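Long-range contacts in short chain dehydrogenase/reductase (Acinetobacter baumannii, PDB 4IUY), which probably catalyses the nicotinamide-dependent oxidation or reduction of an alcohol or carbonyl substrate, as short-chain dehydrogenases/reductases do: residues 26-32 / 51-57; 44-49 / 71-77; 60-64 / 80-84; 164-169 / 262-266. One frame throughout, in Å; residues are numbered along the deposited sequence.

Contact 1: 26-32 / 51-57; sequences KDKYILI and GANIVIC
N53 lays its CB over one face of the Y29 ring, a CH-pi contact with CB 3.5 Å from the ring centroid and 17° off the normal. The amide plane beyond is tilted 34° from the ring. N53 ND2 turns toward the turn before strand 29-32, reaching D27 O in a weak hydrogen bond and D27 OD1 through a water, while OD1 takes the N-H of Q78. Asparagine suits this place because its small amide can serve several chain segments at once. Along the backbones, two neighbouring strands of the Rossmann sheet pair in parallel, I30 and I32 each bonding to two residues of the neighbour: I30 N gives to N53 O at 2.9 Å, V55 N to I30 O at 2.8 Å, I32 N to V55 O and C57 N to I32 O. Helix 38-49 connects the strands in a beta-alpha-beta crossover and packs on the I30, I32 and I54 face. On the Y29 side of the sheet, L31 has CG anti to its backbone N (chi1 175°), which carries CD1 to 3.5 Å from V55 CG1 and 4.0 Å from C57 SG. Before the second strand G51, whose positive phi suits glycine, ends the helix in a Schellman motif and offers its O to D27 N.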
loop_
_atom_site.group_PDB
_atom_site.type_symbol
_atom_site.label_atom_id
_atom_site.label_comp_id
_atom_site.label_asym_id
_atom_site.label_seq_id
_atom_site.Cartn_x
_atom_site.Cartn_y
_atom_site.Cartn_z
ATOM N N LYS D 26 -12.654 31.524 -5.681
ATOM C CA LYS D 26 -12.922 32.943 -5.440
ATOM C C LYS D 26 -13.840 33.165 -4.232
ATOM O O LYS D 26 -14.851 32.500 -4.094
ATOM C CB LYS D 26 -13.525 33.619 -6.668
ATOM C CG LYS D 26 -13.523 35.125 -6.527
ATOM C CD LYS D 26 -13.909 35.840 -7.806
ATOM C CE LYS D 26 -13.790 37.352 -7.636
ATOM N NZ LYS D 26 -14.810 37.889 -6.676
ATOM N N ASP D 27 -13.419 34.069 -3.349
ATOM C CA ASP D 27 -14.149 34.497 -2.145
ATOM C C ASP D 27 -14.185 33.489 -0.999
ATOM O O ASP D 27 -14.732 33.767 0.065
ATOM C CB ASP D 27 -15.571 34.953 -2.488
ATOM C CG ASP D 27 -15.587 36.119 -3.443
ATOM O OD1 ASP D 27 -14.810 37.081 -3.239
ATOM O OD2 ASP D 27 -16.363 36.058 -4.419
ATOM N N LYS D 28 -13.617 32.311 -1.217
ATOM C CA LYS D 28 -13.496 31.332 -0.140
ATOM C C LYS D 28 -12.522 31.884 0.893
ATOM O O LYS D 28 -11.757 32.819 0.613
ATOM C CB LYS D 28 -12.991 29.983 -0.671
ATOM C CG LYS D 28 -13.973 29.232 -1.565
ATOM C CD LYS D 28 -13.389 27.880 -2.021
ATOM C CE LYS D 28 -14.284 27.129 -3.014
ATOM N NZ LYS D 28 -15.617 26.713 -2.444
ATOM N N TYR D 29 -12.578 31.339 2.100
ATOM C CA TYR D 29 -11.558 31.632 3.082
ATOM C C TYR D 29 -10.684 30.402 3.277
ATOM O O TYR D 29 -11.175 29.306 3.598
ATOM C CB TYR D 29 -12.174 32.128 4.399
ATOM C CG TYR D 29 -12.585 33.600 4.382
ATOM C CD1 TYR D 29 -11.757 34.574 4.940
ATOM C CD2 TYR D 29 -13.802 34.013 3.850
ATOM C CE1 TYR D 29 -12.113 35.915 4.948
ATOM C CE2 TYR D 29 -14.182 35.370 3.864
ATOM C CZ TYR D 29 -13.323 36.318 4.412
ATOM O OH TYR D 29 -13.652 37.677 4.432
ATOM N N ILE D 30 -9.392 30.583 3.029
ATOM C CA ILE D 30 -8.413 29.523 3.167
ATOM C C ILE D 30 -7.573 29.705 4.437
ATOM O O ILE D 30 -6.897 30.721 4.600
ATOM C CB ILE D 30 -7.448 29.507 1.974
ATOM C CG1 ILE D 30 -8.205 29.680 0.649
ATOM C CG2 ILE D 30 -6.627 28.202 1.990
ATOM C CD1 ILE D 30 -9.192 28.560 0.329
ATOM N N LEU D 31 -7.620 28.732 5.344
ATOM C CA LEU D 31 -6.795 28.786 6.549
ATOM C C LEU D 31 -5.517 27.982 6.331
ATOM O O LEU D 31 -5.567 26.805 6.008
ATOM C CB LEU D 31 -7.548 28.270 7.775
ATOM C CG LEU D 31 -6.778 28.157 9.101
ATOM C CD1 LEU D 31 -6.043 29.452 9.440
ATOM C CD2 LEU D 31 -7.746 27.833 10.233
ATOM N N ILE D 32 -4.378 28.642 6.475
ATOM C CA ILE D 32 -3.081 28.039 6.215
ATOM C C ILE D 32 -2.222 28.094 7.457
ATOM O O ILE D 32 -1.864 29.182 7.900
ATOM C CB ILE D 32 -2.353 28.778 5.078
ATOM C CG1 ILE D 32 -3.253 28.819 3.843
ATOM C CG2 ILE D 32 -0.999 28.111 4.749
ATOM C CD1 ILE D 32 -2.765 29.762 2.770
ATOM N N GLY D 51 -8.123 34.628 -6.197
ATOM C CA GLY D 51 -9.240 35.424 -5.696
ATOM C C GLY D 51 -9.825 34.965 -4.369
ATOM O O GLY D 51 -10.906 35.378 -3.997
ATOM N N ALA D 52 -9.113 34.104 -3.652
ATOM C CA ALA D 52 -9.580 33.607 -2.357
ATOM C C ALA D 52 -9.037 34.465 -1.215
ATOM O O ALA D 52 -7.925 35.004 -1.296
ATOM C CB ALA D 52 -9.161 32.129 -2.156
ATOM N N ASN D 53 -9.817 34.560 -0.145
ATOM C CA ASN D 53 -9.380 35.245 1.058
ATOM C C ASN D 53 -8.457 34.378 1.919
ATOM O O ASN D 53 -8.585 33.170 1.955
ATOM C CB ASN D 53 -10.594 35.725 1.863
ATOM C CG ASN D 53 -11.498 36.627 1.049
ATOM O OD1 ASN D 53 -11.094 37.714 0.627
ATOM N ND2 ASN D 53 -12.721 36.180 0.812
ATOM N N ILE D 54 -7.554 35.013 2.649
ATOM C CA ILE D 54 -6.436 34.310 3.260
ATOM C C ILE D 54 -6.401 34.461 4.784
ATOM O O ILE D 54 -6.444 35.570 5.303
ATOM C CB ILE D 54 -5.091 34.854 2.668
ATOM C CG1 ILE D 54 -5.039 34.597 1.167
ATOM C CG2 ILE D 54 -3.902 34.211 3.325
ATOM C CD1 ILE D 54 -5.194 33.119 0.827
ATOM N N VAL D 55 -6.355 33.340 5.496
ATOM C CA VAL D 55 -6.039 33.364 6.928
ATOM C C VAL D 55 -4.720 32.628 7.179
ATOM O O VAL D 55 -4.604 31.419 6.952
ATOM C CB VAL D 55 -7.135 32.725 7.795
ATOM C CG1 VAL D 55 -6.750 32.860 9.281
ATOM C CG2 VAL D 55 -8.474 33.387 7.532
ATOM N N ILE D 56 -3.707 33.354 7.613
ATOM C CA ILE D 56 -2.403 32.734 7.790
ATOM C C ILE D 56 -1.969 32.784 9.237
ATOM O O ILE D 56 -2.209 33.775 9.948
ATOM C CB ILE D 56 -1.341 33.401 6.911
ATOM C CG1 ILE D 56 -1.492 34.919 6.930
ATOM C CG2 ILE D 56 -1.463 32.906 5.472
ATOM C CD1 ILE D 56 -0.424 35.623 6.165
ATOM N N CYS D 57 -1.379 31.693 9.708
ATOM C CA CYS D 57 -0.771 31.755 11.027
ATOM C C CYS D 57 0.575 31.072 11.137
ATOM O O CYS D 57 0.931 30.232 10.310
ATOM C CB CYS D 57 -1.747 31.322 12.130
ATOM S SG CYS D 57 -2.824 29.979 11.798
HETATM O O HOH W 1 -14.466 37.866 -0.737
HETATM O O HOH W 2 -12.072 37.845 -4.071
#

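Contact 2: 44-49 / 71-77; sequences AELFAK and IKNEYGV
I71 comes first, sending two branches to helix 38-49: CG2 lies 3.7 Å from A48 CB, and CD1 reaches 4.0 Å from A44 CB. The two alanines keep the near side of that helix low, leaving room for branched and aromatic partners. The axes of the two short helical segments come within 10.3 Å and cross at -35°. E74 then brings its carboxylate near that of E45, with E74 OE1 4.3 Å from E45 OE2. One turn after I71, Y75 lies alongside K49 with its ring: K49 CA and CB stand over one face, E74 CB over the opposite one, and A48 CB touches Y75 CD2 at 3.7 Å. With CG beside the backbone N (chi1 -51°), the ring runs along helix 38-49 until Y75 OH donates to E45 OE2, on that oxygen's anti lone pair, at 3.2 Å. A water joins A48 O to Y75 O, the second bond weak. Past G76, whose positive phi takes the chain out of the helix, V77 sets CG2 3.8 Å from A48 CB. An apolar core of alanine, isoleucine and valine thus grades into a polar margin, where the tyrosine hydroxyl would help stabilise a glutamate carboxylate whose acidity the nearby E74 may otherwise weaken.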
loop_
_atom_site.group_PDB
_atom_site.type_symbol
_atom_site.label_atom_id
_atom_site.label_comp_id
_atom_site.label_asym_id
_atom_site.label_seq_id
_atom_site.Cartn_x
_atom_site.Cartn_y
_atom_site.Cartn_z
ATOM N N ALA D 44 -0.230 30.626 0.283
ATOM C CA ALA D 44 -1.014 31.822 0.524
ATOM C C ALA D 44 -1.170 32.640 -0.738
ATOM O O ALA D 44 -2.268 33.066 -1.086
ATOM C CB ALA D 44 -0.370 32.691 1.612
ATOM N N GLU D 45 -0.063 32.812 -1.441
ATOM C CA GLU D 45 -0.066 33.646 -2.620
ATOM C C GLU D 45 -0.855 33.004 -3.748
ATOM O O GLU D 45 -1.555 33.693 -4.486
ATOM C CB GLU D 45 1.361 33.947 -3.022
ATOM C CG GLU D 45 1.491 35.053 -3.994
ATOM C CD GLU D 45 2.723 35.857 -3.756
ATOM O OE1 GLU D 45 3.414 35.614 -2.743
ATOM O OE2 GLU D 45 3.040 36.682 -4.629
ATOM N N LEU D 46 -0.758 31.684 -3.855
ATOM C CA LEU D 46 -1.519 30.930 -4.841
ATOM C C LEU D 46 -3.039 31.136 -4.678
ATOM O O LEU D 46 -3.723 31.474 -5.643
ATOM C CB LEU D 46 -1.180 29.432 -4.754
ATOM C CG LEU D 46 -2.144 28.534 -5.546
ATOM C CD1 LEU D 46 -1.988 28.792 -7.037
ATOM C CD2 LEU D 46 -1.941 27.071 -5.241
ATOM N N PHE D 47 -3.576 30.934 -3.475
ATOM C CA PHE D 47 -5.023 31.094 -3.289
ATOM C C PHE D 47 -5.468 32.570 -3.431
ATOM O O PHE D 47 -6.525 32.848 -3.993
ATOM C CB PHE D 47 -5.497 30.450 -1.973
ATOM C CG PHE D 47 -5.634 28.936 -2.062
ATOM C CD1 PHE D 47 -6.820 28.358 -2.488
ATOM C CD2 PHE D 47 -4.556 28.103 -1.790
ATOM C CE1 PHE D 47 -6.946 26.983 -2.603
ATOM C CE2 PHE D 47 -4.671 26.720 -1.904
ATOM C CZ PHE D 47 -5.868 26.156 -2.319
ATOM N N ALA D 48 -4.634 33.503 -2.987
ATOM C CA ALA D 48 -4.933 34.931 -3.149
ATOM C C ALA D 48 -4.987 35.307 -4.631
ATOM O O ALA D 48 -5.896 35.995 -5.067
ATOM C CB ALA D 48 -3.891 35.789 -2.425
ATOM N N LYS D 49 -4.028 34.807 -5.405
ATOM C CA LYS D 49 -4.009 35.045 -6.840
ATOM C C LYS D 49 -5.279 34.496 -7.491
ATOM O O LYS D 49 -5.796 35.080 -8.436
ATOM C CB LYS D 49 -2.763 34.401 -7.430
ATOM C CG LYS D 49 -2.247 34.956 -8.737
ATOM C CD LYS D 49 -1.301 33.935 -9.325
ATOM C CE LYS D 49 -0.360 33.390 -8.224
ATOM N NZ LYS D 49 0.350 32.133 -8.609
ATOM N N ILE D 71 0.118 40.697 -0.532
ATOM C CA ILE D 71 -1.155 40.082 -0.900
ATOM C C ILE D 71 -2.320 41.083 -0.923
ATOM O O ILE D 71 -3.113 41.086 -1.869
ATOM C CB ILE D 71 -1.483 38.897 0.033
ATOM C CG1 ILE D 71 -0.506 37.751 -0.232
ATOM C CG2 ILE D 71 -2.944 38.473 -0.124
ATOM C CD1 ILE D 71 -0.900 36.440 0.389
ATOM N N LYS D 72 -2.420 41.922 0.100
ATOM C CA LYS D 72 -3.449 42.941 0.085
ATOM C C LYS D 72 -3.259 43.863 -1.125
ATOM O O LYS D 72 -4.192 44.093 -1.881
ATOM C CB LYS D 72 -3.427 43.752 1.396
ATOM C CG LYS D 72 -3.910 42.950 2.593
ATOM C CD LYS D 72 -3.538 43.596 3.896
ATOM C CE LYS D 72 -4.467 44.744 4.210
ATOM N NZ LYS D 72 -5.841 44.206 4.330
ATOM N N ASN D 73 -2.027 44.309 -1.341
ATOM C CA ASN D 73 -1.701 45.246 -2.410
ATOM C C ASN D 73 -1.876 44.690 -3.815
ATOM O O ASN D 73 -2.397 45.365 -4.695
ATOM C CB ASN D 73 -0.271 45.760 -2.226
ATOM C CG ASN D 73 0.111 46.822 -3.241
ATOM O OD1 ASN D 73 0.587 46.502 -4.335
ATOM N ND2 ASN D 73 -0.105 48.099 -2.890
ATOM N N GLU D 74 -1.394 43.469 -4.024
ATOM C CA GLU D 74 -1.376 42.857 -5.350
ATOM C C GLU D 74 -2.660 42.153 -5.769
ATOM O O GLU D 74 -3.011 42.182 -6.939
ATOM C CB GLU D 74 -0.186 41.917 -5.464
ATOM C CG GLU D 74 1.109 42.692 -5.681
ATOM C CD GLU D 74 2.283 41.785 -5.976
ATOM O OE1 GLU D 74 2.060 40.564 -6.162
ATOM O OE2 GLU D 74 3.431 42.287 -5.967
ATOM N N TYR D 75 -3.350 41.512 -4.829
ATOM C CA TYR D 75 -4.517 40.698 -5.172
ATOM C C TYR D 75 -5.830 41.234 -4.644
ATOM O O TYR D 75 -6.884 40.810 -5.094
ATOM C CB TYR D 75 -4.332 39.248 -4.741
ATOM C CG TYR D 75 -3.039 38.689 -5.233
ATOM C CD1 TYR D 75 -2.812 38.535 -6.594
ATOM C CD2 TYR D 75 -2.044 38.297 -4.342
ATOM C CE1 TYR D 75 -1.607 38.021 -7.062
ATOM C CE2 TYR D 75 -0.841 37.790 -4.793
ATOM C CZ TYR D 75 -0.623 37.650 -6.158
ATOM O OH TYR D 75 0.580 37.128 -6.607
ATOM N N GLY D 76 -5.757 42.162 -3.690
ATOM C CA GLY D 76 -6.926 42.810 -3.127
ATOM C C GLY D 76 -7.894 41.905 -2.376
ATOM O O GLY D 76 -9.073 42.223 -2.269
ATOM N N VAL D 77 -7.406 40.783 -1.852
ATOM C CA VAL D 77 -8.227 39.887 -1.033
ATOM C C VAL D 77 -8.124 40.204 0.476
ATOM O O VAL D 77 -7.221 40.910 0.910
ATOM C CB VAL D 77 -7.827 38.409 -1.288
ATOM C CG1 VAL D 77 -7.934 38.103 -2.763
ATOM C CG2 VAL D 77 -6.413 38.147 -0.806
HETATM O O HOH W 3 -7.234 38.020 -6.858
#

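Contact 3: 60-64 / 80-84; sequences RLERL and YTFAL
L61 packs closely on the last residues of strand 79-83. Its CB meets A83 CB at 3.7 Å, and because CG lies anti to the backbone N (chi1 -164°) the CD1 methyl continues across the strand, 3.5 Å from A83 N and 3.8 Å from F82 C. The same methyl approaches T81 OG1 at 3.8 Å, the leucine and threonine side chains crossing at about a right angle. Alanine fits here, since the chains come within 4.9 Å between the CA atoms of L61 and A83, and a methyl group fills that gap without pushing them apart. Looser is the second point of touch: L64 CD1 stops 4.2 Å from T81 CB. No hydrogen bond joins the segments, and van der Waals contact is what they share. L64 is nevertheless buried, for it also rests on I56 and on A35 and S36 of the loop after strand 29-32, whereas A83 remains exposed to solvent. F82 points away from this contact, to M95 and L99 of helix 89-101 on the other side of the sheet. The turn lies between strand 53-58 and helix 65-75 of the right-handed beta-alpha-beta unit that ends in strand 79-83, at the C-terminal side of the parallel Rossmann sheet.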
loop_
_atom_site.group_PDB
_atom_site.type_symbol
_atom_site.label_atom_id
_atom_site.label_comp_id
_atom_site.label_asym_id
_atom_site.label_seq_id
_atom_site.Cartn_x
_atom_site.Cartn_y
_atom_site.Cartn_z
ATOM N N ARG D 60 5.660 33.196 15.011
ATOM C CA ARG D 60 6.071 34.597 15.076
ATOM C C ARG D 60 5.413 35.443 13.986
ATOM O O ARG D 60 5.701 35.316 12.790
ATOM C CB ARG D 60 7.598 34.720 15.069
ATOM C CG ARG D 60 8.206 34.183 16.353
ATOM C CD ARG D 60 9.673 33.814 16.249
ATOM N NE ARG D 60 10.021 32.941 17.369
ATOM C CZ ARG D 60 9.962 31.612 17.334
ATOM N NH1 ARG D 60 9.586 30.989 16.222
ATOM N NH2 ARG D 60 10.285 30.903 18.408
ATOM N N LEU D 61 4.548 36.331 14.455
ATOM C CA LEU D 61 3.721 37.216 13.651
ATOM C C LEU D 61 4.547 38.090 12.698
ATOM O O LEU D 61 4.094 38.423 11.599
ATOM C CB LEU D 61 2.885 38.094 14.596
ATOM C CG LEU D 61 1.678 38.863 14.077
ATOM C CD1 LEU D 61 0.620 37.863 13.688
ATOM C CD2 LEU D 61 1.146 39.810 15.148
ATOM N N GLU D 62 5.748 38.467 13.135
ATOM C CA GLU D 62 6.601 39.369 12.368
ATOM C C GLU D 62 7.028 38.733 11.037
ATOM O O GLU D 62 7.254 39.435 10.049
ATOM C CB GLU D 62 7.801 39.879 13.195
ATOM C CG GLU D 62 8.793 38.835 13.711
ATOM C CD GLU D 62 8.397 38.217 15.049
ATOM O OE1 GLU D 62 7.257 38.435 15.511
ATOM O OE2 GLU D 62 9.249 37.531 15.656
ATOM N N ARG D 63 7.142 37.407 11.018
ATOM C CA ARG D 63 7.468 36.661 9.792
ATOM C C ARG D 63 6.341 36.697 8.730
ATOM O O ARG D 63 6.532 36.236 7.613
ATOM C CB ARG D 63 7.826 35.211 10.117
ATOM C CG ARG D 63 8.969 35.024 11.114
ATOM C CD ARG D 63 9.240 33.524 11.347
ATOM N NE ARG D 63 10.023 33.265 12.559
ATOM C CZ ARG D 63 11.348 33.161 12.605
ATOM N NH1 ARG D 63 12.065 33.267 11.494
ATOM N NH2 ARG D 63 11.953 32.932 13.766
ATOM N N LEU D 64 5.138 37.102 9.124
ATOM C CA LEU D 64 3.990 37.188 8.212
ATOM C C LEU D 64 3.749 38.564 7.571
ATOM O O LEU D 64 2.991 38.681 6.614
ATOM C CB LEU D 64 2.703 36.746 8.924
ATOM C CG LEU D 64 2.704 35.274 9.359
ATOM C CD1 LEU D 64 1.325 34.894 9.905
ATOM C CD2 LEU D 64 3.213 34.265 8.272
ATOM N N TYR D 80 -6.143 37.808 7.143
ATOM C CA TYR D 80 -6.115 37.844 8.593
ATOM C C TYR D 80 -4.845 37.113 9.033
ATOM O O TYR D 80 -4.513 36.077 8.492
ATOM C CB TYR D 80 -7.346 37.163 9.169
ATOM C CG TYR D 80 -8.647 37.859 8.842
ATOM C CD1 TYR D 80 -9.201 38.789 9.721
ATOM C CD2 TYR D 80 -9.330 37.592 7.640
ATOM C CE1 TYR D 80 -10.401 39.438 9.428
ATOM C CE2 TYR D 80 -10.537 38.246 7.331
ATOM C CZ TYR D 80 -11.073 39.165 8.236
ATOM O OH TYR D 80 -12.273 39.820 7.957
ATOM N N THR D 81 -4.074 37.716 9.928
ATOM C CA THR D 81 -2.900 37.045 10.466
ATOM C C THR D 81 -3.095 36.724 11.955
ATOM O O THR D 81 -3.778 37.438 12.664
ATOM C CB THR D 81 -1.634 37.868 10.248
ATOM O OG1 THR D 81 -1.727 39.097 10.978
ATOM C CG2 THR D 81 -1.452 38.152 8.772
ATOM N N PHE D 82 -2.538 35.605 12.394
ATOM C CA PHE D 82 -2.590 35.197 13.789
ATOM C C PHE D 82 -1.269 34.585 14.243
ATOM O O PHE D 82 -0.753 33.647 13.632
ATOM C CB PHE D 82 -3.700 34.175 14.011
ATOM C CG PHE D 82 -5.082 34.723 13.832
ATOM C CD1 PHE D 82 -5.674 35.490 14.842
ATOM C CD2 PHE D 82 -5.802 34.473 12.668
ATOM C CE1 PHE D 82 -6.970 35.999 14.694
ATOM C CE2 PHE D 82 -7.101 34.972 12.512
ATOM C CZ PHE D 82 -7.684 35.744 13.530
ATOM N N ALA D 83 -0.743 35.101 15.340
ATOM C CA ALA D 83 0.410 34.501 15.986
ATOM C C ALA D 83 -0.078 33.453 16.977
ATOM O O ALA D 83 -0.944 33.744 17.804
ATOM C CB ALA D 83 1.212 35.565 16.711
ATOM N N LEU D 84 0.442 32.232 16.859
ATOM C CA LEU D 84 0.119 31.164 17.805
ATOM C C LEU D 84 1.061 29.965 17.676
ATOM O O LEU D 84 1.751 29.824 16.677
ATOM C CB LEU D 84 -1.345 30.724 17.623
ATOM C CG LEU D 84 -1.881 30.353 16.228
ATOM C CD1 LEU D 84 -1.483 28.961 15.780
ATOM C CD2 LEU D 84 -3.391 30.519 16.194
#

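Contact 4: 164-169 / 262-266; sequences TSILSQ and EIKVD
The loop after strand 159-163, where short-chain dehydrogenases usually carry their active-site serine, is fastened to the last strand of the sheet by the carboxylate of E262, whose OE2 meets two hydroxyls. T164 OG1 donates to it at 2.6 Å, on the anti side and 27° out of the carboxylate plane. S168 OG stands 2.7 Å from E262 OE2 and 2.9 Å from S165 O. E262 reaches the loop because its chain is extended, with CG anti to the backbone N (chi1 177°), and its other oxygen, OE1, forms a salt bridge with R186 of helix 176-196. Glutamate is apt here: it is long enough to span from the strand to the loop, and its two oxygens can answer hydroxyls and arginine together. Within the loop S165 forms an ST turn, its OG accepting from L167 N at 3.0 Å, over the start of the 3-10 segment 166-168. S165 touches Y178, and K182 gives a hydrogen bond to T164 O; these two belong to the YxxxK sequence of the family, consistent with a place beside the active site. Just past the end of the strand, D266 CB lies 3.8 Å from I166 CG2, while the D266 carboxylate accepts the backbone N-H groups of G268 and S270. At the exposed margin a water lies between Q169 OE1, at 3.1 Å, and K264 NZ, at 3.0 Å, the lysine also bonding S270 OG. I263 and K264 of strand 262-265 also pack on I261 of a second subunit.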
loop_
_atom_site.group_PDB
_atom_site.type_symbol
_atom_site.label_atom_id
_atom_site.label_comp_id
_atom_site.label_asym_id
_atom_site.label_seq_id
_atom_site.Cartn_x
_atom_site.Cartn_y
_atom_site.Cartn_z
ATOM N N THR D 164 1.394 16.046 3.829
ATOM C CA THR D 164 2.223 15.007 4.420
ATOM C C THR D 164 3.636 15.081 3.831
ATOM O O THR D 164 4.342 16.053 4.055
ATOM C CB THR D 164 1.561 13.600 4.294
ATOM O OG1 THR D 164 1.383 13.220 2.918
ATOM C CG2 THR D 164 0.209 13.621 5.020
ATOM N N SER D 165 4.016 14.061 3.069
ATOM C CA SER D 165 5.371 13.866 2.560
ATOM C C SER D 165 5.401 12.475 1.938
ATOM O O SER D 165 4.678 11.574 2.378
ATOM C CB SER D 165 6.381 13.889 3.711
ATOM O OG SER D 165 7.676 13.483 3.286
ATOM N N ILE D 166 6.246 12.271 0.942
ATOM C CA ILE D 166 6.411 10.922 0.411
ATOM C C ILE D 166 7.021 10.022 1.468
ATOM O O ILE D 166 6.962 8.806 1.373
ATOM C CB ILE D 166 7.224 10.877 -0.883
ATOM C CG1 ILE D 166 8.617 11.462 -0.684
ATOM C CG2 ILE D 166 6.490 11.592 -2.007
ATOM C CD1 ILE D 166 9.531 11.242 -1.938
ATOM N N LEU D 167 7.593 10.638 2.494
ATOM C CA LEU D 167 8.118 9.898 3.636
ATOM C C LEU D 167 7.032 9.287 4.513
ATOM O O LEU D 167 7.316 8.617 5.490
ATOM C CB LEU D 167 9.035 10.783 4.471
ATOM C CG LEU D 167 10.337 11.086 3.713
ATOM C CD1 LEU D 167 11.249 11.911 4.561
ATOM C CD2 LEU D 167 11.049 9.784 3.253
ATOM N N SER D 168 5.779 9.529 4.174
ATOM C CA SER D 168 4.698 8.874 4.877
ATOM C C SER D 168 4.669 7.391 4.452
ATOM O O SER D 168 4.143 6.563 5.173
ATOM C CB SER D 168 3.371 9.573 4.587
ATOM O OG SER D 168 2.981 9.381 3.241
ATOM N N GLN D 169 5.267 7.062 3.297
ATOM C CA GLN D 169 5.344 5.663 2.853
ATOM C C GLN D 169 6.753 5.217 2.477
ATOM O O GLN D 169 7.058 4.052 2.542
ATOM C CB GLN D 169 4.413 5.397 1.663
ATOM C CG GLN D 169 2.934 5.691 1.904
ATOM C CD GLN D 169 2.065 5.284 0.721
ATOM O OE1 GLN D 169 2.115 5.896 -0.352
ATOM N NE2 GLN D 169 1.277 4.241 0.908
ATOM N N GLU D 262 -4.163 10.390 -0.779
ATOM C CA GLU D 262 -2.926 11.140 -0.721
ATOM C C GLU D 262 -2.362 11.206 -2.135
ATOM O O GLU D 262 -2.086 10.179 -2.760
ATOM C CB GLU D 262 -1.933 10.473 0.235
ATOM C CG GLU D 262 -0.573 11.154 0.299
ATOM C CD GLU D 262 0.465 10.320 1.049
ATOM O OE1 GLU D 262 0.881 9.243 0.536
ATOM O OE2 GLU D 262 0.891 10.762 2.130
ATOM N N ILE D 263 -2.240 12.422 -2.641
ATOM C CA ILE D 263 -1.651 12.698 -3.950
ATOM C C ILE D 263 -0.151 12.986 -3.787
ATOM O O ILE D 263 0.247 14.001 -3.178
ATOM C CB ILE D 263 -2.331 13.919 -4.599
ATOM C CG1 ILE D 263 -3.827 13.650 -4.812
ATOM C CG2 ILE D 263 -1.630 14.309 -5.909
ATOM C CD1 ILE D 263 -4.590 14.833 -5.485
ATOM N N LYS D 264 0.675 12.097 -4.321
ATOM C CA LYS D 264 2.125 12.276 -4.280
ATOM C C LYS D 264 2.551 13.203 -5.389
ATOM O O LYS D 264 2.078 13.078 -6.511
ATOM C CB LYS D 264 2.863 10.945 -4.382
ATOM C CG LYS D 264 2.580 10.001 -3.207
ATOM C CD LYS D 264 3.337 8.689 -3.374
ATOM C CE LYS D 264 2.806 7.906 -4.551
ATOM N NZ LYS D 264 3.646 6.701 -4.791
ATOM N N VAL D 265 3.392 14.173 -5.056
ATOM C CA VAL D 265 3.929 15.093 -6.055
ATOM C C VAL D 265 5.440 15.026 -5.901
ATOM O O VAL D 265 6.034 15.683 -5.023
ATOM C CB VAL D 265 3.373 16.546 -5.841
ATOM C CG1 VAL D 265 3.858 17.471 -6.895
ATOM C CG2 VAL D 265 1.824 16.555 -5.823
ATOM N N ASP D 266 6.072 14.202 -6.731
ATOM C CA ASP D 266 7.464 13.867 -6.491
ATOM C C ASP D 266 8.260 13.528 -7.762
ATOM O O ASP D 266 9.387 13.048 -7.661
ATOM C CB ASP D 266 7.547 12.702 -5.479
ATOM C CG ASP D 266 7.021 11.364 -6.047
ATOM O OD1 ASP D 266 6.403 11.340 -7.144
ATOM O OD2 ASP D 266 7.225 10.320 -5.382
HETATM O O HOH W 4 3.698 9.003 0.425
HETATM O O HOH W 5 4.601 5.471 -2.171
#

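How the contacts relate
From the N terminus, contact 1 closes first, bringing strands 29-32 and 53-58 together, with helix 38-49 in the loop between them. Contact 2 starts on that helix, inside the loop of contact 1, and closes at the end of helix 65-75, so the two cross; they also touch directly. Contact 3 in turn opens within the loop of contact 2 and closes on strand 79-83, crossing contact 2 but following contact 1 in series. These three tie strands 29-32, 53-58 and 79-83 to helices 38-49 and 65-75, on one half of the sheet. Contact 4 closes a loop of 92 intervening residues onto strand 262-265 at the opposite edge, its centre about 24 Å from that of contact 1.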